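Local coordinates for protein PrgX (Enterococcus faecalis, PDB 2AWI) that acts as the receptor for the peptide sex pheromone cCF10 and as a probably DNA-binding repressor that regulates conjugation, at residues Ile20-Tyr32 with Arg40-Leu54. The protein carries 1 engineered substitution. Numbering follows the deposited sequence.
Sequences IDLYSGIMSKSVY and RPISVEELSKFSERL
Phe50 of helix 44-54 pushes its ring into the helix-turn-helix of PrgX, between helix 19-23 and helix 29-36, and meets Leu22, Ile26, Met27 and Tyr32 there. The packing sets helix 44-54 against both helices of the motif, of which 29-36 is probably the DNA-recognition helix, as in XRE-type relatives. Tyr32 turns the CD2-CE2 edge of its ring to one face of Phe50 in a T-shaped stack, the planes at 85° and the centroids 5.3 Å apart. Met27, a selenomethionine, stands at the rim of the Phe50 ring instead: its SE lies in the ring plane, a Met-aromatic contact, and its CE comes within 3.4 Å of Phe50 CZ. The Met27 chain bends at its last torsion (chi3 67°), which carries CE up beside the Arg40-Glu46 pair, near both NH2 and OE2. Toward the C-terminal end of helix 44-54, Leu22 CD1 of helix 19-23 rests 3.7 Å from Phe50 CB and also touches Leu54 CD2, while Leu22 O faces the Phe50 ring edge. Ile26 and Lys49 lie antiparallel alongside each other, Ile26 CD1 3.6 Å from Lys49 CB. Arg53, bent at chi2 and chi3, brings NH2 2.9 Å from Ser24 O at the guanidinium edge; Leu22 O lies over one face. At the other end Val31 CG1 sits over a face of the Arg40 guanidinium. Behind these contacts, Ser43 and Glu46 form a capping box, Leu8 of helix 4-14 packs on Phe50 and Leu54, and Tyr32 OH is hydrogen-bonded to Glu36. The Glu46 carboxylate joins cap and interface: OE2 forms a salt bridge with Arg40 NH2 through a weak hydrogen bond, and OE1 accepts a nearly straight bond from Ser43 N at 2.6 Å, on its anti side and 31° out of the carboxylate plane.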
ATOM      1  N   ILE A  20      25.388 -33.619 -49.201  1.00 36.48           N
ATOM      2  CA  ILE A  20      24.500 -34.741 -49.514  1.00 35.41           C
ATOM      3  C   ILE A  20      23.316 -34.816 -48.561  1.00 35.41           C
ATOM      4  O   ILE A  20      22.196 -35.124 -48.980  1.00 36.52           O
ATOM      5  CB  ILE A  20      25.225 -36.114 -49.410  1.00 43.12           C
ATOM      6  CG1 ILE A  20      26.550 -35.938 -48.675  1.00 42.19           C
ATOM      7  CG2 ILE A  20      25.391 -36.749 -50.791  1.00 43.30           C
ATOM      8  CD1 ILE A  20      27.207 -37.232 -48.306  1.00 43.91           C
ATOM      9  N   ASP A  21      23.567 -34.560 -47.278  1.00 28.84           N
ATOM     10  CA  ASP A  21      22.515 -34.633 -46.271  1.00 27.71           C
ATOM     11  C   ASP A  21      21.410 -33.626 -46.512  1.00 29.19           C
ATOM     12  O   ASP A  21      20.294 -33.795 -46.022  1.00 32.85           O
ATOM     13  CB  ASP A  21      23.098 -34.430 -44.871  1.00 29.92           C
ATOM     14  CG  ASP A  21      24.090 -35.519 -44.484  1.00 33.54           C
ATOM     15  OD1 ASP A  21      23.738 -36.716 -44.575  1.00 37.45           O
ATOM     16  OD2 ASP A  21      25.221 -35.174 -44.081  1.00 36.84           O
ATOM     17  N   LEU A  22      21.721 -32.585 -47.275  1.00 25.83           N
ATOM     18  CA  LEU A  22      20.757 -31.538 -47.586  1.00 27.53           C
ATOM     19  C   LEU A  22      20.022 -31.727 -48.903  1.00 27.60           C
ATOM     20  O   LEU A  22      18.797 -31.631 -48.949  1.00 27.61           O
ATOM     21  CB  LEU A  22      21.451 -30.168 -47.617  1.00 36.87           C
ATOM     22  CG  LEU A  22      21.569 -29.358 -46.323  1.00 40.98           C
ATOM     23  CD1 LEU A  22      20.211 -28.787 -45.961  1.00 36.91           C
ATOM     24  CD2 LEU A  22      22.116 -30.235 -45.203  1.00 36.63           C
ATOM     25  N   TYR A  23      20.760 -31.994 -49.977  1.00 31.72           N
ATOM     26  CA  TYR A  23      20.133 -32.127 -51.287  1.00 31.54           C
ATOM     27  C   TYR A  23      19.627 -33.498 -51.711  1.00 31.46           C
ATOM     28  O   TYR A  23      18.795 -33.582 -52.617  1.00 30.74           O
ATOM     29  CB  TYR A  23      21.064 -31.591 -52.391  1.00 36.57           C
ATOM     30  CG  TYR A  23      22.276 -32.458 -52.691  1.00 40.67           C
ATOM     31  CD1 TYR A  23      23.533 -32.141 -52.174  1.00 41.10           C
ATOM     32  CD2 TYR A  23      22.161 -33.601 -53.494  1.00 42.25           C
ATOM     33  CE1 TYR A  23      24.646 -32.934 -52.448  1.00 43.87           C
ATOM     34  CE2 TYR A  23      23.267 -34.402 -53.776  1.00 42.04           C
ATOM     35  CZ  TYR A  23      24.508 -34.062 -53.251  1.00 44.72           C
ATOM     36  OH  TYR A  23      25.607 -34.841 -53.541  1.00 40.46           O
ATOM     37  N   SER A  24      20.095 -34.574 -51.080  1.00 37.72           N
ATOM     38  CA  SER A  24      19.643 -35.887 -51.535  1.00 37.72           C
ATOM     39  C   SER A  24      18.129 -36.009 -51.438  1.00 37.72           C
ATOM     40  O   SER A  24      17.542 -35.799 -50.378  1.00 62.91           O
ATOM     41  CB  SER A  24      20.347 -37.027 -50.770  1.00 80.24           C
ATOM     42  OG  SER A  24      20.021 -37.013 -49.379  1.00 80.24           O
ATOM     43  N   GLY A  25      17.511 -36.324 -52.574  1.00 47.06           N
ATOM     44  CA  GLY A  25      16.071 -36.473 -52.630  1.00 47.71           C
ATOM     45  C   GLY A  25      15.366 -35.174 -52.955  1.00 50.49           C
ATOM     46  O   GLY A  25      14.156 -35.157 -53.182  1.00 49.58           O
ATOM     47  N   ILE A  26      16.119 -34.080 -52.990  1.00 43.65           N
ATOM     48  CA  ILE A  26      15.532 -32.778 -53.276  1.00 43.82           C
ATOM     49  C   ILE A  26      16.056 -32.134 -54.559  1.00 44.67           C
ATOM     50  O   ILE A  26      15.280 -31.604 -55.352  1.00 45.04           O
ATOM     51  CB  ILE A  26      15.752 -31.810 -52.089  1.00 36.30           C
ATOM     52  CG1 ILE A  26      15.178 -32.433 -50.807  1.00 33.61           C
ATOM     53  CG2 ILE A  26      15.089 -30.474 -52.380  1.00 32.21           C
ATOM     54  CD1 ILE A  26      15.375 -31.599 -49.550  1.00 27.68           C
HETATM   55  N   MSE A  27      17.369 -32.169 -54.758  1.00 46.44           N
HETATM   56  CA  MSE A  27      17.972 -31.595 -55.959  1.00 49.18           C
HETATM   57  C   MSE A  27      19.354 -32.183 -56.197  1.00 47.60           C
HETATM   58  O   MSE A  27      19.963 -32.738 -55.289  1.00 48.86           O
HETATM   59  CB  MSE A  27      18.069 -30.066 -55.848  1.00 41.89           C
HETATM   60  CG  MSE A  27      18.885 -29.545 -54.670  1.00 39.41           C
HETATM   61 SE   MSE A  27      19.039 -27.595 -54.687  1.00 53.23          SE
HETATM   62  CE  MSE A  27      17.168 -27.157 -54.338  1.00 30.33           C
ATOM     63  N   SER A  28      19.843 -32.056 -57.424  1.00 45.53           N
ATOM     64  CA  SER A  28      21.148 -32.593 -57.789  1.00 45.06           C
ATOM     65  C   SER A  28      22.267 -31.929 -57.010  1.00 44.47           C
ATOM     66  O   SER A  28      22.114 -30.821 -56.501  1.00 45.66           O
ATOM     67  CB  SER A  28      21.404 -32.401 -59.286  1.00 54.53           C
ATOM     68  OG  SER A  28      21.691 -31.047 -59.587  1.00 59.36           O
ATOM     69  N   LYS A  29      23.398 -32.616 -56.923  1.00 42.96           N
ATOM     70  CA  LYS A  29      24.560 -32.095 -56.225  1.00 43.54           C
ATOM     71  C   LYS A  29      24.985 -30.784 -56.872  1.00 44.67           C
ATOM     72  O   LYS A  29      25.246 -29.794 -56.190  1.00 46.14           O
ATOM     73  CB  LYS A  29      25.708 -33.103 -56.307  1.00 42.66           C
ATOM     74  CG  LYS A  29      27.011 -32.612 -55.714  1.00 45.49           C
ATOM     75  CD  LYS A  29      28.124 -33.632 -55.894  1.00 47.17           C
ATOM     76  CE  LYS A  29      29.446 -33.104 -55.341  1.00 55.58           C
ATOM     77  NZ  LYS A  29      30.564 -34.086 -55.493  1.00 62.30           N
ATOM     78  N   SER A  30      25.049 -30.786 -58.198  1.00 49.41           N
ATOM     79  CA  SER A  30      25.455 -29.608 -58.951  1.00 50.68           C
ATOM     80  C   SER A  30      24.594 -28.383 -58.653  1.00 50.56           C
ATOM     81  O   SER A  30      25.120 -27.308 -58.347  1.00 51.50           O
ATOM     82  CB  SER A  30      25.420 -29.911 -60.452  1.00 92.14           C
ATOM     83  OG  SER A  30      24.161 -30.438 -60.838  1.00 95.74           O
ATOM     84  N   VAL A  31      23.275 -28.545 -58.742  1.00 43.43           N
ATOM     85  CA  VAL A  31      22.360 -27.437 -58.483  1.00 41.15           C
ATOM     86  C   VAL A  31      22.454 -26.926 -57.047  1.00 41.28           C
ATOM     87  O   VAL A  31      22.398 -25.722 -56.808  1.00 39.64           O
ATOM     88  CB  VAL A  31      20.897 -27.829 -58.769  1.00 53.49           C
ATOM     89  CG1 VAL A  31      19.965 -26.693 -58.352  1.00 49.60           C
ATOM     90  CG2 VAL A  31      20.719 -28.133 -60.250  1.00 46.42           C
ATOM     91  N   TYR A  32      22.602 -27.834 -56.089  1.00 40.58           N
ATOM     92  CA  TYR A  32      22.691 -27.413 -54.706  1.00 39.54           C
ATOM     93  C   TYR A  32      23.900 -26.527 -54.467  1.00 42.10           C
ATOM     94  O   TYR A  32      23.844 -25.608 -53.650  1.00 43.41           O
ATOM     95  CB  TYR A  32      22.747 -28.614 -53.760  1.00 38.00           C
ATOM     96  CG  TYR A  32      22.816 -28.186 -52.309  1.00 38.14           C
ATOM     97  CD1 TYR A  32      24.039 -28.028 -51.663  1.00 36.66           C
ATOM     98  CD2 TYR A  32      21.656 -27.848 -51.612  1.00 32.81           C
ATOM     99  CE1 TYR A  32      24.103 -27.538 -50.361  1.00 35.66           C
ATOM    100  CE2 TYR A  32      21.706 -27.353 -50.316  1.00 35.77           C
ATOM    101  CZ  TYR A  32      22.929 -27.198 -49.693  1.00 32.82           C
ATOM    102  OH  TYR A  32      22.967 -26.692 -48.409  1.00 29.08           O
ATOM    103  N   ARG A  40      21.580 -19.239 -57.613  1.00 58.25           N
ATOM    104  CA  ARG A  40      20.432 -19.974 -58.119  1.00 58.15           C
ATOM    105  C   ARG A  40      19.288 -19.782 -57.140  1.00 57.36           C
ATOM    106  O   ARG A  40      19.390 -20.156 -55.972  1.00 58.83           O
ATOM    107  CB  ARG A  40      20.756 -21.466 -58.261  1.00 41.23           C
ATOM    108  CG  ARG A  40      19.667 -22.260 -58.985  1.00 45.59           C
ATOM    109  CD  ARG A  40      19.021 -23.307 -58.087  1.00 52.21           C
ATOM    110  NE  ARG A  40      17.776 -23.825 -58.653  1.00 58.35           N
ATOM    111  CZ  ARG A  40      16.957 -24.669 -58.030  1.00 57.93           C
ATOM    112  NH1 ARG A  40      15.844 -25.081 -58.622  1.00 55.86           N
ATOM    113  NH2 ARG A  40      17.248 -25.105 -56.813  1.00 58.96           N
ATOM    114  N   PRO A  41      18.184 -19.179 -57.601  1.00 54.05           N
ATOM    115  CA  PRO A  41      17.033 -18.954 -56.726  1.00 51.98           C
ATOM    116  C   PRO A  41      16.561 -20.250 -56.073  1.00 51.16           C
ATOM    117  O   PRO A  41      16.582 -21.314 -56.694  1.00 51.63           O
ATOM    118  CB  PRO A  41      15.986 -18.375 -57.677  1.00 70.58           C
ATOM    119  CG  PRO A  41      16.812 -17.664 -58.697  1.00 70.49           C
ATOM    120  CD  PRO A  41      17.924 -18.654 -58.953  1.00 70.58           C
ATOM    121  N   ILE A  42      16.141 -20.150 -54.819  1.00 42.09           N
ATOM    122  CA  ILE A  42      15.655 -21.301 -54.084  1.00 40.32           C
ATOM    123  C   ILE A  42      14.149 -21.135 -53.883  1.00 40.83           C
ATOM    124  O   ILE A  42      13.670 -20.050 -53.556  1.00 40.32           O
ATOM    125  CB  ILE A  42      16.388 -21.421 -52.724  1.00 31.12           C
ATOM    126  CG1 ILE A  42      15.810 -22.579 -51.907  1.00 32.56           C
ATOM    127  CG2 ILE A  42      16.290 -20.105 -51.958  1.00 29.61           C
ATOM    128  CD1 ILE A  42      16.564 -22.842 -50.613  1.00 31.18           C
ATOM    129  N   SER A  43      13.396 -22.204 -54.107  1.00 32.12           N
ATOM    130  CA  SER A  43      11.954 -22.139 -53.946  1.00 32.97           C
ATOM    131  C   SER A  43      11.597 -22.213 -52.461  1.00 33.08           C
ATOM    132  O   SER A  43      12.379 -22.710 -51.648  1.00 33.63           O
ATOM    133  CB  SER A  43      11.297 -23.293 -54.691  1.00 29.07           C
ATOM    134  OG  SER A  43      11.255 -24.441 -53.870  1.00 31.53           O
ATOM    135  N   VAL A  44      10.417 -21.713 -52.112  1.00 31.59           N
ATOM    136  CA  VAL A  44       9.967 -21.723 -50.724  1.00 33.14           C
ATOM    137  C   VAL A  44       9.902 -23.144 -50.174  1.00 35.19           C
ATOM    138  O   VAL A  44      10.311 -23.396 -49.042  1.00 35.37           O
ATOM    139  CB  VAL A  44       8.573 -21.067 -50.574  1.00 24.60           C
ATOM    140  CG1 VAL A  44       8.115 -21.134 -49.125  1.00 20.05           C
ATOM    141  CG2 VAL A  44       8.636 -19.626 -51.023  1.00 23.55           C
ATOM    142  N   GLU A  45       9.385 -24.068 -50.972  1.00 34.84           N
ATOM    143  CA  GLU A  45       9.286 -25.454 -50.538  1.00 37.91           C
ATOM    144  C   GLU A  45      10.673 -26.045 -50.292  1.00 35.40           C
ATOM    145  O   GLU A  45      10.886 -26.738 -49.297  1.00 37.70           O
ATOM    146  CB  GLU A  45       8.540 -26.298 -51.579  1.00 92.49           C
ATOM    147  CG  GLU A  45       8.456 -27.776 -51.209  1.00 98.33           C
ATOM    148  CD  GLU A  45       7.593 -28.586 -52.160  1.00 98.61           C
ATOM    149  OE1 GLU A  45       6.370 -28.333 -52.223  1.00 98.61           O
ATOM    150  OE2 GLU A  45       8.137 -29.478 -52.845  1.00 98.61           O
ATOM    151  N   GLU A  46      11.612 -25.771 -51.198  1.00 32.95           N
ATOM    152  CA  GLU A  46      12.976 -26.278 -51.058  1.00 31.25           C
ATOM    153  C   GLU A  46      13.598 -25.780 -49.759  1.00 30.66           C
ATOM    154  O   GLU A  46      14.179 -26.556 -49.001  1.00 28.76           O
ATOM    155  CB  GLU A  46      13.837 -25.836 -52.244  1.00 35.71           C
ATOM    156  CG  GLU A  46      13.335 -26.346 -53.582  1.00 32.03           C
ATOM    157  CD  GLU A  46      14.067 -25.734 -54.765  1.00 35.01           C
ATOM    158  OE1 GLU A  46      14.430 -24.541 -54.698  1.00 44.06           O
ATOM    159  OE2 GLU A  46      14.262 -26.438 -55.775  1.00 34.36           O
ATOM    160  N   LEU A  47      13.469 -24.483 -49.499  1.00 35.85           N
ATOM    161  CA  LEU A  47      14.028 -23.909 -48.283  1.00 35.28           C
ATOM    162  C   LEU A  47      13.371 -24.543 -47.061  1.00 35.94           C
ATOM    163  O   LEU A  47      14.036 -24.830 -46.064  1.00 39.25           O
ATOM    164  CB  LEU A  47      13.832 -22.392 -48.267  1.00 31.04           C
ATOM    165  CG  LEU A  47      14.300 -21.646 -47.012  1.00 35.30           C
ATOM    166  CD1 LEU A  47      15.753 -21.991 -46.693  1.00 25.81           C
ATOM    167  CD2 LEU A  47      14.134 -20.148 -47.231  1.00 38.95           C
ATOM    168  N   SER A  48      12.064 -24.769 -47.138  1.00 24.27           N
ATOM    169  CA  SER A  48      11.348 -25.389 -46.028  1.00 24.06           C
ATOM    170  C   SER A  48      11.898 -26.809 -45.813  1.00 24.59           C
ATOM    171  O   SER A  48      12.041 -27.266 -44.682  1.00 23.20           O
ATOM    172  CB  SER A  48       9.845 -25.429 -46.325  1.00 31.61           C
ATOM    173  OG  SER A  48       9.125 -26.014 -45.248  1.00 33.59           O
ATOM    174  N   LYS A  49      12.215 -27.496 -46.904  1.00 31.45           N
ATOM    175  CA  LYS A  49      12.782 -28.838 -46.815  1.00 32.59           C
ATOM    176  C   LYS A  49      14.189 -28.808 -46.220  1.00 32.63           C
ATOM    177  O   LYS A  49      14.502 -29.584 -45.315  1.00 33.05           O
ATOM    178  CB  LYS A  49      12.818 -29.502 -48.193  1.00 36.40           C
ATOM    179  CG  LYS A  49      11.491 -30.103 -48.617  1.00 36.80           C
ATOM    180  CD  LYS A  49      11.569 -30.694 -50.016  1.00 40.26           C
ATOM    181  CE  LYS A  49      10.206 -31.204 -50.472  1.00 45.24           C
ATOM    182  NZ  LYS A  49      10.202 -31.580 -51.916  1.00 43.04           N
ATOM    183  N   PHE A  50      15.042 -27.914 -46.708  1.00 25.14           N
ATOM    184  CA  PHE A  50      16.397 -27.839 -46.165  1.00 27.18           C
ATOM    185  C   PHE A  50      16.307 -27.459 -44.697  1.00 26.79           C
ATOM    186  O   PHE A  50      17.062 -27.962 -43.861  1.00 29.06           O
ATOM    187  CB  PHE A  50      17.229 -26.799 -46.919  1.00 28.58           C
ATOM    188  CG  PHE A  50      17.428 -27.111 -48.377  1.00 26.38           C
ATOM    189  CD1 PHE A  50      17.624 -28.419 -48.808  1.00 25.61           C
ATOM    190  CD2 PHE A  50      17.484 -26.091 -49.311  1.00 25.37           C
ATOM    191  CE1 PHE A  50      17.876 -28.702 -50.143  1.00 30.20           C
ATOM    192  CE2 PHE A  50      17.736 -26.364 -50.653  1.00 30.62           C
ATOM    193  CZ  PHE A  50      17.934 -27.673 -51.069  1.00 30.59           C
ATOM    194  N   SER A  51      15.366 -26.571 -44.394  1.00 27.37           N
ATOM    195  CA  SER A  51      15.142 -26.106 -43.034  1.00 29.33           C
ATOM    196  C   SER A  51      14.861 -27.269 -42.094  1.00 29.46           C
ATOM    197  O   SER A  51      15.411 -27.333 -40.994  1.00 29.93           O
ATOM    198  CB  SER A  51      13.968 -25.127 -43.009  1.00 29.63           C
ATOM    199  OG  SER A  51      13.594 -24.828 -41.677  1.00 36.49           O
ATOM    200  N   GLU A  52      14.000 -28.188 -42.525  1.00 22.14           N
ATOM    201  CA  GLU A  52      13.669 -29.341 -41.704  1.00 22.83           C
ATOM    202  C   GLU A  52      14.886 -30.251 -41.552  1.00 23.78           C
ATOM    203  O   GLU A  52      15.075 -30.880 -40.505  1.00 20.57           O
ATOM    204  CB  GLU A  52      12.513 -30.134 -42.316  1.00 34.79           C
ATOM    205  CG  GLU A  52      12.097 -31.317 -41.454  1.00 36.12           C
ATOM    206  CD  GLU A  52      10.987 -32.143 -42.063  1.00 39.25           C
ATOM    207  OE1 GLU A  52      10.554 -33.113 -41.405  1.00 43.54           O
ATOM    208  OE2 GLU A  52      10.549 -31.827 -43.192  1.00 39.01           O
ATOM    209  N   ARG A  53      15.696 -30.322 -42.608  1.00 30.56           N
ATOM    210  CA  ARG A  53      16.910 -31.133 -42.598  1.00 29.97           C
ATOM    211  C   ARG A  53      17.888 -30.583 -41.563  1.00 29.45           C
ATOM    212  O   ARG A  53      18.429 -31.333 -40.757  1.00 30.34           O
ATOM    213  CB  ARG A  53      17.586 -31.114 -43.973  1.00 40.53           C
ATOM    214  CG  ARG A  53      16.856 -31.855 -45.084  1.00 44.56           C
ATOM    215  CD  ARG A  53      16.744 -33.333 -44.771  1.00 50.69           C
ATOM    216  NE  ARG A  53      16.816 -34.147 -45.980  1.00 54.88           N
ATOM    217  CZ  ARG A  53      15.957 -34.076 -46.988  1.00 55.43           C
ATOM    218  NH1 ARG A  53      14.944 -33.220 -46.937  1.00 68.63           N
ATOM    219  NH2 ARG A  53      16.111 -34.855 -48.049  1.00 45.76           N
ATOM    220  N   LEU A  54      18.113 -29.271 -41.588  1.00 25.52           N
ATOM    221  CA  LEU A  54      19.033 -28.636 -40.646  1.00 22.57           C
ATOM    222  C   LEU A  54      18.492 -28.624 -39.212  1.00 22.04           C
ATOM    223  O   LEU A  54      19.264 -28.535 -38.258  1.00 21.17           O
ATOM    224  CB  LEU A  54      19.324 -27.197 -41.084  1.00 21.62           C
ATOM    225  CG  LEU A  54      19.942 -27.009 -42.476  1.00 24.40           C
ATOM    226  CD1 LEU A  54      19.894 -25.538 -42.858  1.00 22.37           C
ATOM    227  CD2 LEU A  54      21.386 -27.533 -42.491  1.00 16.44           C
TER